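Local coordinates for protein VIN1 (Oscarella pearsei, PDB 6BFI) that binds actin filaments and may play a part in cell-cell adhesion, as a sponge member of the vinculin/alpha-catenin family, at residues Ser193-Val198 and Glu243-Val248; Val135-Ser140 and Met168-Lys173; Glu143-Ala148 and Gln236-Ala241; Pro180-Leu185 and Gln189-Glu194. All coordinates share one frame; numbering follows the deposited sequence.

Contact 1. Residues Ser193-Val198 and Glu243-Val248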
loop_
_atom_site.group_PDB
_atom_site.type_symbol
_atom_site.label_atom_id
_atom_site.label_comp_id
_atom_site.label_asym_id
_atom_site.label_seq_id
_atom_site.Cartn_x
_atom_site.Cartn_y
_atom_site.Cartn_z
ATOM N N SER A 193 -5.255 -12.146 -5.087
ATOM C CA SER A 193 -5.263 -11.298 -6.276
ATOM C C SER A 193 -4.937 -12.102 -7.531
ATOM O O SER A 193 -5.617 -11.973 -8.559
ATOM C CB SER A 193 -4.279 -10.141 -6.103
ATOM O OG SER A 193 -2.965 -10.619 -5.883
ATOM N N GLU A 194 -3.898 -12.942 -7.471
ATOM C CA GLU A 194 -3.562 -13.751 -8.641
ATOM C C GLU A 194 -4.659 -14.766 -8.944
ATOM O O GLU A 194 -4.926 -15.070 -10.114
ATOM C CB GLU A 194 -2.218 -14.446 -8.440
ATOM C CG GLU A 194 -1.089 -13.526 -7.997
ATOM C CD GLU A 194 -0.843 -12.370 -8.953
ATOM O OE1 GLU A 194 -1.056 -12.538 -10.173
ATOM O OE2 GLU A 194 -0.432 -11.288 -8.480
ATOM N N LEU A 195 -5.304 -15.301 -7.903
ATOM C CA LEU A 195 -6.474 -16.150 -8.109
ATOM C C LEU A 195 -7.543 -15.415 -8.907
ATOM O O LEU A 195 -8.086 -15.948 -9.884
ATOM C CB LEU A 195 -7.031 -16.615 -6.764
ATOM C CG LEU A 195 -6.291 -17.752 -6.060
ATOM C CD1 LEU A 195 -6.862 -17.973 -4.667
ATOM C CD2 LEU A 195 -6.378 -19.026 -6.885
ATOM N N GLY A 196 -7.850 -14.179 -8.506
ATOM C CA GLY A 196 -8.790 -13.378 -9.273
ATOM C C GLY A 196 -8.358 -13.203 -10.717
ATOM O O GLY A 196 -9.174 -13.313 -11.638
ATOM N N THR A 197 -7.062 -12.947 -10.935
ATOM C CA THR A 197 -6.555 -12.794 -12.296
ATOM C C THR A 197 -6.831 -14.039 -13.133
ATOM O O THR A 197 -7.355 -13.945 -14.249
ATOM C CB THR A 197 -5.057 -12.484 -12.271
ATOM O OG1 THR A 197 -4.850 -11.155 -11.781
ATOM C CG2 THR A 197 -4.464 -12.601 -13.670
ATOM N N VAL A 198 -6.496 -15.217 -12.605
ATOM C CA VAL A 198 -6.715 -16.450 -13.360
ATOM C C VAL A 198 -8.201 -16.644 -13.650
ATOM O O VAL A 198 -8.602 -16.936 -14.791
ATOM C CB VAL A 198 -6.123 -17.654 -12.602
ATOM C CG1 VAL A 198 -6.406 -18.942 -13.353
ATOM C CG2 VAL A 198 -4.629 -17.472 -12.404
ATOM N N GLU A 243 2.994 -18.140 -12.212
ATOM C CA GLU A 243 4.360 -18.018 -11.708
ATOM C C GLU A 243 4.381 -17.317 -10.356
ATOM O O GLU A 243 5.050 -17.767 -9.417
ATOM C CB GLU A 243 5.233 -17.258 -12.708
ATOM C CG GLU A 243 5.812 -18.109 -13.819
ATOM C CD GLU A 243 6.881 -19.062 -13.326
ATOM O OE1 GLU A 243 7.804 -18.606 -12.618
ATOM O OE2 GLU A 243 6.798 -20.268 -13.645
ATOM N N GLU A 244 3.645 -16.209 -10.239
ATOM C CA GLU A 244 3.632 -15.468 -8.982
ATOM C C GLU A 244 2.969 -16.275 -7.874
ATOM O O GLU A 244 3.425 -16.245 -6.726
ATOM C CB GLU A 244 2.932 -14.121 -9.168
ATOM C CG GLU A 244 3.045 -13.186 -7.970
ATOM C CD GLU A 244 4.452 -12.654 -7.762
ATOM O OE1 GLU A 244 5.316 -12.868 -8.638
ATOM O OE2 GLU A 244 4.698 -12.016 -6.717
ATOM N N ILE A 245 1.894 -17.000 -8.197
ATOM C CA ILE A 245 1.289 -17.896 -7.213
ATOM C C ILE A 245 2.318 -18.896 -6.706
ATOM O O ILE A 245 2.411 -19.157 -5.501
ATOM C CB ILE A 245 0.059 -18.607 -7.809
ATOM C CG1 ILE A 245 -1.166 -17.698 -7.756
ATOM C CG2 ILE A 245 -0.229 -19.902 -7.065
ATOM C CD1 ILE A 245 -2.405 -18.307 -8.373
ATOM N N ILE A 246 3.114 -19.463 -7.615
ATOM C CA ILE A 246 4.130 -20.431 -7.212
ATOM C C ILE A 246 5.175 -19.769 -6.325
ATOM O O ILE A 246 5.648 -20.365 -5.350
ATOM C CB ILE A 246 4.764 -21.087 -8.454
ATOM C CG1 ILE A 246 3.725 -21.928 -9.195
ATOM C CG2 ILE A 246 5.959 -21.949 -8.062
ATOM C CD1 ILE A 246 4.224 -22.511 -10.502
ATOM N N ARG A 247 5.544 -18.525 -6.638
ATOM C CA ARG A 247 6.567 -17.840 -5.854
ATOM C C ARG A 247 6.072 -17.531 -4.446
ATOM O O ARG A 247 6.784 -17.761 -3.462
ATOM C CB ARG A 247 7.003 -16.557 -6.564
ATOM C CG ARG A 247 8.236 -15.917 -5.948
ATOM C CD ARG A 247 8.503 -14.538 -6.526
ATOM N NE ARG A 247 7.472 -13.579 -6.138
ATOM C CZ ARG A 247 7.503 -12.863 -5.017
ATOM N NH1 ARG A 247 8.513 -12.996 -4.168
ATOM N NH2 ARG A 247 6.520 -12.014 -4.745
ATOM N N VAL A 248 4.850 -17.006 -4.331
ATOM C CA VAL A 248 4.302 -16.666 -3.022
ATOM C C VAL A 248 4.023 -17.922 -2.210
ATOM O O VAL A 248 4.170 -17.921 -0.981
ATOM C CB VAL A 248 3.039 -15.802 -3.190
ATOM C CG1 VAL A 248 2.454 -15.435 -1.834
ATOM C CG2 VAL A 248 3.360 -14.548 -3.990
#
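Within an antiparallel helical bundle, Glu194 and Leu195 of helix 185-215 pack against Glu244 and Ile245 of helix 224-249, the short axes passing 9.9 Å apart at 156°. The centre of the contact is aliphatic although two acids flank it: Glu194 CB lies 3.5 Å from Ile245 CG1, and the two side chains run alongside one another, pointing opposite ways, each reaching toward the opposing helix. Ile245 is extended along CG1 to CD1, and this tip continues to the neighbouring residue, with Ile245 CD1 4.3 Å from Leu195 CD2. On the inner side other helices join in: Leu195 also packs on Val175 and Ile245 on Cys138.

Toward the surface, the chain of Glu194 is bent at its second torsion (chi2 -57°), which turns the carboxylate aside so that it stands next to the methylenes of Glu244. Glu194 OE2 comes within 4.0 Å of Glu244 CG, and the side chains cross with their carboxylates turned 64° apart. The two OE2 atoms of Glu194 and Glu244 remain 5.5 Å apart; the likely repulsion is probably eased by Arg247, whose NH2 makes a 2.7 Å salt bridge to Glu244 OE2 on its syn side but well out of the carboxylate plane. With an alanine at Glu194, the CB contact with Ile245 could persist, but the Glu244 methylenes would probably lose their cover and a gap open beside them. An apolar seam bordered by charged, partly exposed side chains is characteristic of neighbouring antiparallel helices in an amphipathic four-helix bundle, the recurring element of the vinculin head.

Contact 2. Residues Val135-Ser140 and Met168-Lys173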
loop_
_atom_site.group_PDB
_atom_site.type_symbol
_atom_site.label_atom_id
_atom_site.label_comp_id
_atom_site.label_asym_id
_atom_site.label_seq_id
_atom_site.Cartn_x
_atom_site.Cartn_y
_atom_site.Cartn_z
ATOM N N VAL A 135 2.683 -26.595 -5.651
ATOM C CA VAL A 135 3.519 -26.149 -6.762
ATOM C C VAL A 135 3.497 -27.163 -7.896
ATOM O O VAL A 135 3.531 -26.788 -9.072
ATOM C CB VAL A 135 4.952 -25.874 -6.264
ATOM C CG1 VAL A 135 5.906 -25.655 -7.430
ATOM C CG2 VAL A 135 4.962 -24.665 -5.341
ATOM N N LYS A 136 3.425 -28.454 -7.569
ATOM C CA LYS A 136 3.298 -29.479 -8.603
ATOM C C LYS A 136 2.040 -29.259 -9.439
ATOM O O LYS A 136 2.100 -29.225 -10.678
ATOM C CB LYS A 136 3.297 -30.862 -7.950
ATOM C CG LYS A 136 2.959 -32.026 -8.863
ATOM C CD LYS A 136 2.988 -33.327 -8.067
ATOM C CE LYS A 136 2.427 -34.498 -8.856
ATOM N NZ LYS A 136 2.351 -35.734 -8.020
ATOM N N VAL A 137 0.892 -29.078 -8.778
ATOM C CA VAL A 137 -0.352 -28.823 -9.510
ATOM C C VAL A 137 -0.213 -27.583 -10.391
ATOM O O VAL A 137 -0.500 -27.616 -11.600
ATOM C CB VAL A 137 -1.531 -28.685 -8.530
ATOM C CG1 VAL A 137 -2.754 -28.138 -9.246
ATOM C CG2 VAL A 137 -1.841 -30.027 -7.882
ATOM N N CYS A 138 0.233 -26.469 -9.796
ATOM C CA CYS A 138 0.368 -25.221 -10.547
ATOM C C CYS A 138 1.282 -25.391 -11.755
ATOM O O CYS A 138 1.027 -24.823 -12.824
ATOM C CB CYS A 138 0.896 -24.113 -9.634
ATOM S SG CYS A 138 -0.150 -23.739 -8.208
ATOM N N ARG A 139 2.359 -26.163 -11.601
ATOM C CA ARG A 139 3.252 -26.424 -12.723
ATOM C C ARG A 139 2.546 -27.215 -13.813
ATOM O O ARG A 139 2.724 -26.930 -15.002
ATOM C CB ARG A 139 4.501 -27.170 -12.252
ATOM C CG ARG A 139 5.489 -26.334 -11.453
ATOM C CD ARG A 139 5.991 -25.136 -12.240
ATOM N NE ARG A 139 7.213 -24.587 -11.657
ATOM C CZ ARG A 139 7.748 -23.418 -11.994
ATOM N NH1 ARG A 139 7.163 -22.655 -12.906
ATOM N NH2 ARG A 139 8.866 -23.009 -11.412
ATOM N N SER A 140 1.741 -28.212 -13.436
ATOM C CA SER A 140 1.041 -29.002 -14.446
ATOM C C SER A 140 0.100 -28.128 -15.271
ATOM O O SER A 140 0.155 -28.131 -16.509
ATOM C CB SER A 140 0.278 -30.155 -13.791
ATOM O OG SER A 140 -0.854 -29.692 -13.079
ATOM N N MET A 168 -7.553 -26.412 -13.611
ATOM C CA MET A 168 -7.701 -25.081 -13.029
ATOM C C MET A 168 -8.481 -25.133 -11.723
ATOM O O MET A 168 -8.107 -24.477 -10.741
ATOM C CB MET A 168 -8.388 -24.145 -14.025
ATOM C CG MET A 168 -7.456 -23.537 -15.056
ATOM S SD MET A 168 -6.308 -22.369 -14.309
ATOM C CE MET A 168 -5.359 -21.847 -15.735
ATOM N N THR A 169 -9.568 -25.911 -11.688
ATOM C CA THR A 169 -10.329 -26.050 -10.449
ATOM C C THR A 169 -9.481 -26.684 -9.353
ATOM O O THR A 169 -9.515 -26.244 -8.195
ATOM C CB THR A 169 -11.596 -26.868 -10.703
ATOM O OG1 THR A 169 -12.489 -26.119 -11.538
ATOM C CG2 THR A 169 -12.299 -27.202 -9.396
ATOM N N SER A 170 -8.694 -27.707 -9.704
ATOM C CA SER A 170 -7.824 -28.348 -8.723
ATOM C C SER A 170 -6.775 -27.383 -8.184
ATOM O O SER A 170 -6.373 -27.493 -7.021
ATOM C CB SER A 170 -7.146 -29.571 -9.339
ATOM O OG SER A 170 -6.218 -29.185 -10.339
ATOM N N MET A 171 -6.315 -26.442 -9.009
ATOM C CA MET A 171 -5.362 -25.448 -8.523
ATOM C C MET A 171 -6.043 -24.441 -7.603
ATOM O O MET A 171 -5.527 -24.118 -6.523
ATOM C CB MET A 171 -4.696 -24.739 -9.703
ATOM C CG MET A 171 -3.665 -23.697 -9.296
ATOM S SD MET A 171 -2.945 -22.823 -10.702
ATOM C CE MET A 171 -4.372 -21.931 -11.311
ATOM N N MET A 172 -7.216 -23.944 -8.008
ATOM C CA MET A 172 -7.881 -22.894 -7.244
ATOM C C MET A 172 -8.378 -23.402 -5.895
ATOM O O MET A 172 -8.369 -22.655 -4.910
ATOM C CB MET A 172 -9.038 -22.306 -8.047
ATOM C CG MET A 172 -8.610 -21.582 -9.307
ATOM S SD MET A 172 -10.021 -20.941 -10.222
ATOM C CE MET A 172 -9.243 -20.481 -11.766
ATOM N N LYS A 173 -8.834 -24.656 -5.826
ATOM C CA LYS A 173 -9.273 -25.175 -4.535
ATOM C C LYS A 173 -8.101 -25.316 -3.571
ATOM O O LYS A 173 -8.258 -25.107 -2.361
ATOM C CB LYS A 173 -9.992 -26.515 -4.709
ATOM C CG LYS A 173 -9.098 -27.676 -5.114
ATOM C CD LYS A 173 -9.813 -29.005 -4.923
ATOM C CE LYS A 173 -8.853 -30.178 -5.023
ATOM N NZ LYS A 173 -9.442 -31.409 -4.429
#
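Val137 and Cys138 on helix 102-145 meet Ser170 and Met171 on helix 154-178 in an antiparallel pairing of the vinculin-type helical bundle, with short axes 9.3 Å apart and 148° between their directions. The tight part lies on the buried side. There Cys138 SG rests 3.7 Å from Met171 CG and 3.9 Å from Met171 SD, so that the thiol sulfur lies alongside the thioether chain. Met171 runs straight through its first two torsions and bends only at the third (chi3 66°), which swings CE back toward its own helix, away from the thiol, and leaves CG and SD to make the contact. Ile242 and Ile246 of helix 224-249 cover Cys138 from a third helix.

The other half is more open to solvent and rests on a single methyl, Val137 and Ser170 being partly exposed where Cys138 and Met171 are buried. Val137 sends one branch across: Val137 CG1 lies 3.8 Å from both Met171 CA and Ser170 OG. The hydroxyl of Ser170 is turned to its own helix and bonds to Gly167 O. Val137 also serves Ser140 through its backbone, with Ser140 OG 2.6 Å from Val137 O, in the carbonyl plane and on a lone pair.

Contact 3. Residues Glu143-Ala148 and Gln236-Ala241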
loop_
_atom_site.group_PDB
_atom_site.type_symbol
_atom_site.label_atom_id
_atom_site.label_comp_id
_atom_site.label_asym_id
_atom_site.label_seq_id
_atom_site.Cartn_x
_atom_site.Cartn_y
_atom_site.Cartn_z
ATOM N N GLU A 143 1.979 -25.667 -17.469
ATOM C CA GLU A 143 2.538 -26.319 -18.648
ATOM C C GLU A 143 1.462 -26.595 -19.688
ATOM O O GLU A 143 1.697 -26.427 -20.890
ATOM C CB GLU A 143 3.242 -27.616 -18.251
ATOM C CG GLU A 143 4.546 -27.414 -17.494
ATOM C CD GLU A 143 4.993 -28.664 -16.762
ATOM O OE1 GLU A 143 4.352 -29.723 -16.936
ATOM O OE2 GLU A 143 5.986 -28.586 -16.007
ATOM N N TYR A 144 0.270 -27.013 -19.249
ATOM C CA TYR A 144 -0.787 -27.293 -20.214
ATOM C C TYR A 144 -1.341 -26.030 -20.860
ATOM O O TYR A 144 -1.983 -26.122 -21.912
ATOM C CB TYR A 144 -1.924 -28.080 -19.560
ATOM C CG TYR A 144 -2.933 -28.599 -20.565
ATOM C CD1 TYR A 144 -2.561 -29.518 -21.538
ATOM C CD2 TYR A 144 -4.252 -28.165 -20.546
ATOM C CE1 TYR A 144 -3.473 -29.992 -22.460
ATOM C CE2 TYR A 144 -5.172 -28.635 -21.464
ATOM C CZ TYR A 144 -4.776 -29.548 -22.418
ATOM O OH TYR A 144 -5.688 -30.017 -23.333
ATOM N N LEU A 145 -1.111 -24.857 -20.262
ATOM C CA LEU A 145 -1.584 -23.616 -20.873
ATOM C C LEU A 145 -1.041 -23.436 -22.288
ATOM O O LEU A 145 -1.753 -22.953 -23.177
ATOM C CB LEU A 145 -1.199 -22.420 -20.004
ATOM C CG LEU A 145 -2.097 -22.139 -18.802
ATOM C CD1 LEU A 145 -1.572 -20.947 -18.021
ATOM C CD2 LEU A 145 -3.529 -21.903 -19.257
ATOM N N ASP A 146 0.213 -23.827 -22.522
ATOM C CA ASP A 146 0.863 -23.550 -23.798
ATOM C C ASP A 146 0.271 -24.339 -24.960
ATOM O O ASP A 146 0.567 -24.016 -26.115
ATOM C CB ASP A 146 2.363 -23.837 -23.691
ATOM C CG ASP A 146 3.208 -22.782 -24.378
ATOM O OD1 ASP A 146 2.968 -21.580 -24.141
ATOM O OD2 ASP A 146 4.111 -23.152 -25.158
ATOM N N VAL A 147 -0.550 -25.356 -24.688
ATOM C CA VAL A 147 -1.160 -26.142 -25.757
ATOM C C VAL A 147 -2.135 -25.307 -26.583
ATOM O O VAL A 147 -2.369 -25.609 -27.759
ATOM C CB VAL A 147 -1.845 -27.386 -25.150
ATOM C CG1 VAL A 147 -2.577 -28.188 -26.211
ATOM C CG2 VAL A 147 -0.822 -28.262 -24.446
ATOM N N ALA A 148 -2.683 -24.236 -26.007
ATOM C CA ALA A 148 -3.702 -23.449 -26.692
ATOM C C ALA A 148 -3.180 -22.768 -27.953
ATOM O O ALA A 148 -3.984 -22.351 -28.795
ATOM C CB ALA A 148 -4.281 -22.406 -25.740
ATOM N N GLN A 236 0.102 -15.499 -21.774
ATOM C CA GLN A 236 1.229 -14.999 -20.995
ATOM C C GLN A 236 0.765 -14.388 -19.679
ATOM O O GLN A 236 1.443 -14.526 -18.657
ATOM C CB GLN A 236 2.036 -13.986 -21.808
ATOM C CG GLN A 236 3.373 -14.518 -22.310
ATOM C CD GLN A 236 4.324 -14.889 -21.181
ATOM O OE1 GLN A 236 4.187 -14.412 -20.055
ATOM N NE2 GLN A 236 5.294 -15.747 -21.482
ATOM N N LYS A 237 -0.382 -13.703 -19.682
ATOM C CA LYS A 237 -0.912 -13.173 -18.429
ATOM C C LYS A 237 -1.210 -14.302 -17.446
ATOM O O LYS A 237 -0.853 -14.223 -16.261
ATOM C CB LYS A 237 -2.162 -12.331 -18.696
ATOM C CG LYS A 237 -2.782 -11.758 -17.431
ATOM C CD LYS A 237 -3.914 -10.783 -17.726
ATOM C CE LYS A 237 -3.398 -9.453 -18.253
ATOM N NZ LYS A 237 -4.496 -8.452 -18.417
ATOM N N LEU A 238 -1.852 -15.372 -17.926
ATOM C CA LEU A 238 -2.095 -16.529 -17.068
ATOM C C LEU A 238 -0.786 -17.149 -16.591
ATOM O O LEU A 238 -0.640 -17.481 -15.407
ATOM C CB LEU A 238 -2.938 -17.564 -17.811
ATOM C CG LEU A 238 -4.442 -17.307 -17.886
ATOM C CD1 LEU A 238 -5.090 -18.217 -18.919
ATOM C CD2 LEU A 238 -5.078 -17.514 -16.521
ATOM N N PHE A 239 0.179 -17.302 -17.501
ATOM C CA PHE A 239 1.474 -17.882 -17.149
ATOM C C PHE A 239 2.146 -17.093 -16.033
ATOM O O PHE A 239 2.652 -17.669 -15.062
ATOM C CB PHE A 239 2.365 -17.930 -18.392
ATOM C CG PHE A 239 3.700 -18.581 -18.166
ATOM C CD1 PHE A 239 3.869 -19.935 -18.401
ATOM C CD2 PHE A 239 4.791 -17.840 -17.736
ATOM C CE1 PHE A 239 5.096 -20.540 -18.201
ATOM C CE2 PHE A 239 6.019 -18.439 -17.532
ATOM C CZ PHE A 239 6.172 -19.791 -17.763
ATOM N N ILE A 240 2.156 -15.763 -16.158
ATOM C CA ILE A 240 2.816 -14.912 -15.175
ATOM C C ILE A 240 2.090 -14.973 -13.837
ATOM O O ILE A 240 2.722 -15.101 -12.779
ATOM C CB ILE A 240 2.915 -13.472 -15.713
ATOM C CG1 ILE A 240 4.006 -13.388 -16.785
ATOM C CG2 ILE A 240 3.168 -12.481 -14.584
ATOM C CD1 ILE A 240 4.033 -12.081 -17.538
ATOM N N ALA A 241 0.755 -14.896 -13.858
ATOM C CA ALA A 241 -0.004 -15.006 -12.614
ATOM C C ALA A 241 0.291 -16.318 -11.897
ATOM O O ALA A 241 0.478 -16.338 -10.674
ATOM C CB ALA A 241 -1.499 -14.879 -12.897
#
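Leu145 reaches across to Leu238 and the backbone of Phe239, joining helix 102-145 to helix 224-249 inside a four-helix bundle of the vinculin fold. From its CA, the CB of Leu145 points toward the opposing helix. CG then lies anti to the carbonyl carbon and beside the backbone N (chi1 -81°), which presents both methyls to segment 236-241.

The two branches take different partners. CD1 goes deepest: Leu145 CD1 is 3.7 Å from Leu238 CB and 4.1 Å from Phe239 N, so this methyl sits against the root of one side chain and the main chain of the next residue. CD2 turns to the outer part of the leucine, with Leu145 CD2 4.0 Å from Leu238 CD1. The two leucine side chains cross at about a right angle, and the fork of Leu145 thus touches both the base and the tip of Leu238. No polar bond joins the segments.

Other helices close the site. Leu164 and Met168 of helix 154-178 pack on Leu145, while Gln201 of helix 185-215 lies against Leu238, so four helices share this buried spot. Beyond Leu145 the chain tightens into a 3-10 turn, in which Ala148 N bonds to Leu145 O at 3.2 Å. Phe239 borders the contact with its base rather than its ring, its CB being 5.0 Å from Leu145 CD1.

Contact 4. Residues Pro180-Leu185 and Gln189-Glu194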
loop_
_atom_site.group_PDB
_atom_site.type_symbol
_atom_site.label_atom_id
_atom_site.label_comp_id
_atom_site.label_asym_id
_atom_site.label_seq_id
_atom_site.Cartn_x
_atom_site.Cartn_y
_atom_site.Cartn_z
ATOM N N PRO A 180 -5.869 -19.016 3.561
ATOM C CA PRO A 180 -6.398 -18.792 4.918
ATOM C C PRO A 180 -5.507 -19.322 6.034
ATOM O O PRO A 180 -5.822 -19.103 7.211
ATOM C CB PRO A 180 -7.744 -19.531 4.898
ATOM C CG PRO A 180 -8.136 -19.544 3.473
ATOM C CD PRO A 180 -6.851 -19.745 2.735
ATOM N N GLU A 181 -4.414 -20.012 5.716
ATOM C CA GLU A 181 -3.530 -20.559 6.737
ATOM C C GLU A 181 -2.293 -19.708 6.983
ATOM O O GLU A 181 -1.575 -19.960 7.955
ATOM C CB GLU A 181 -3.098 -21.982 6.357
ATOM C CG GLU A 181 -4.223 -23.004 6.406
ATOM C CD GLU A 181 -3.768 -24.399 6.014
ATOM O OE1 GLU A 181 -2.750 -24.518 5.299
ATOM O OE2 GLU A 181 -4.428 -25.377 6.424
ATOM N N LEU A 182 -2.029 -18.713 6.142
ATOM C CA LEU A 182 -0.816 -17.920 6.275
ATOM C C LEU A 182 -0.982 -16.841 7.339
ATOM O O LEU A 182 -2.066 -16.278 7.518
ATOM C CB LEU A 182 -0.447 -17.288 4.932
ATOM C CG LEU A 182 -0.131 -18.263 3.792
ATOM C CD1 LEU A 182 0.259 -17.510 2.526
ATOM C CD2 LEU A 182 0.965 -19.239 4.199
ATOM N N THR A 183 0.105 -16.567 8.060
ATOM C CA THR A 183 0.113 -15.527 9.080
ATOM C C THR A 183 0.420 -14.149 8.517
ATOM O O THR A 183 0.163 -13.147 9.192
ATOM C CB THR A 183 1.135 -15.858 10.172
ATOM O OG1 THR A 183 2.411 -16.115 9.568
ATOM C CG2 THR A 183 0.697 -17.076 10.967
ATOM N N ASN A 184 0.965 -14.082 7.307
ATOM C CA ASN A 184 1.269 -12.820 6.650
ATOM C C ASN A 184 0.093 -12.422 5.766
ATOM O O ASN A 184 -0.216 -13.113 4.790
ATOM C CB ASN A 184 2.545 -12.950 5.820
ATOM C CG ASN A 184 3.102 -11.615 5.382
ATOM O OD1 ASN A 184 2.355 -10.682 5.076
ATOM N ND2 ASN A 184 4.419 -11.513 5.347
ATOM N N LEU A 185 -0.561 -11.311 6.109
ATOM C CA LEU A 185 -1.715 -10.865 5.337
ATOM C C LEU A 185 -1.331 -10.473 3.916
ATOM O O LEU A 185 -2.136 -10.642 2.992
ATOM C CB LEU A 185 -2.397 -9.691 6.042
ATOM C CG LEU A 185 -3.130 -10.002 7.347
ATOM C CD1 LEU A 185 -3.586 -8.716 8.021
ATOM C CD2 LEU A 185 -4.315 -10.923 7.090
ATOM N N GLN A 189 -2.992 -11.792 0.455
ATOM C CA GLN A 189 -3.572 -10.853 -0.499
ATOM C C GLN A 189 -3.010 -11.066 -1.900
ATOM O O GLN A 189 -3.746 -10.963 -2.889
ATOM C CB GLN A 189 -3.334 -9.417 -0.037
ATOM C CG GLN A 189 -4.071 -8.391 -0.875
ATOM C CD GLN A 189 -5.562 -8.668 -0.939
ATOM O OE1 GLN A 189 -6.242 -8.709 0.086
ATOM N NE2 GLN A 189 -6.074 -8.872 -2.150
ATOM N N MET A 190 -1.711 -11.355 -2.010
ATOM C CA MET A 190 -1.139 -11.649 -3.320
ATOM C C MET A 190 -1.752 -12.913 -3.913
ATOM O O MET A 190 -2.122 -12.941 -5.096
ATOM C CB MET A 190 0.381 -11.778 -3.216
ATOM C CG MET A 190 1.063 -10.537 -2.650
ATOM S SD MET A 190 2.862 -10.667 -2.538
ATOM C CE MET A 190 3.324 -10.349 -4.238
ATOM N N LEU A 191 -1.888 -13.965 -3.099
ATOM C CA LEU A 191 -2.515 -15.192 -3.583
ATOM C C LEU A 191 -3.937 -14.927 -4.067
ATOM O O LEU A 191 -4.313 -15.339 -5.170
ATOM C CB LEU A 191 -2.499 -16.259 -2.487
ATOM C CG LEU A 191 -1.109 -16.792 -2.130
ATOM C CD1 LEU A 191 -1.166 -17.745 -0.947
ATOM C CD2 LEU A 191 -0.478 -17.470 -3.338
ATOM N N LYS A 192 -4.737 -14.226 -3.259
ATOM C CA LYS A 192 -6.113 -13.932 -3.655
ATOM C C LYS A 192 -6.161 -13.116 -4.942
ATOM O O LYS A 192 -7.008 -13.362 -5.812
ATOM C CB LYS A 192 -6.842 -13.198 -2.530
ATOM C CG LYS A 192 -7.126 -14.055 -1.307
ATOM C CD LYS A 192 -7.911 -13.284 -0.256
ATOM C CE LYS A 192 -7.121 -12.096 0.269
ATOM N NZ LYS A 192 -7.872 -11.338 1.313
ATOM N N SER A 193 -5.255 -12.146 -5.087
ATOM C CA SER A 193 -5.263 -11.298 -6.276
ATOM C C SER A 193 -4.937 -12.102 -7.531
ATOM O O SER A 193 -5.617 -11.973 -8.559
ATOM C CB SER A 193 -4.279 -10.141 -6.103
ATOM O OG SER A 193 -2.965 -10.619 -5.883
ATOM N N GLU A 194 -3.898 -12.942 -7.471
ATOM C CA GLU A 194 -3.562 -13.751 -8.641
ATOM C C GLU A 194 -4.659 -14.766 -8.944
ATOM O O GLU A 194 -4.926 -15.070 -10.114
ATOM C CB GLU A 194 -2.218 -14.446 -8.440
ATOM C CG GLU A 194 -1.089 -13.526 -7.997
ATOM C CD GLU A 194 -0.843 -12.370 -8.953
ATOM O OE1 GLU A 194 -1.056 -12.538 -10.173
ATOM O OE2 GLU A 194 -0.432 -11.288 -8.480
#
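Leu185 and Gln189 meet across the first turn of helix 185-215, while Leu182, in the loop that leads into this helix of the vinculin-type bundle, packs on Leu191. The backbone interaction is an ordinary helical hydrogen bond from Gln189 N to Leu185 O, 2.9 Å long with an angle of 150° at the hydrogen. The same carbonyl is approached by Gln189 CB, which lies 3.5 Å from Leu185 O.

Capping is the second kind of interaction. Asn184 occupies the N-cap, and its OD1 accepts a hydrogen bond from Ala186 N, occupying a donor of the first turn that has no helical carbonyl before it. The loop behind the cap is held to the N-terminal part of the chain: Thr183 OG1 bonds to Phe5 O, and Pro180 O to Lys8 NZ.

The apolar interaction is a single methyl pair. Leu182 CD1 and Leu191 CD1 are 3.8 Å apart, and the side chains cross at about a right angle. In Leu182 the branch carbon is placed beside the backbone N (chi1 -62°), which lets CD1 reach Leu191. Both leucines are buried, and His179 adds cover over Leu191.

Further polar bonds run along the helix. Lys192 NZ makes a weak 3.3 Å bond to Gln189 OE1 on the exposed side. Met190 O, at the next residue, is gripped twice from one turn on, by Glu194 N at 3.0 Å and by Ser193 OG at 2.6 Å, the hydroxyl lying tilted from the carbonyl plane.

In the fold
From the N terminus, helix 102-145 opens contacts 2 and 3 in turn. Contact 2 closes first, when helix 154-178 turns back on it. Contact 4 then closes a short local loop where the connection after helix 154-178 enters helix 185-215, and contact 1 begins on the turn where contact 4 ends. Helix 224-249 completes contact 3 and then contact 1. Contact 3 therefore crosses both contact 2 and contact 1, and contact 4 is nested inside its loop. Together they bind four successive helices into one bundle; the Glu243-Arg139 salt bridge links contacts 1 and 2, and Met168 packs on Leu145 between contacts 2 and 3.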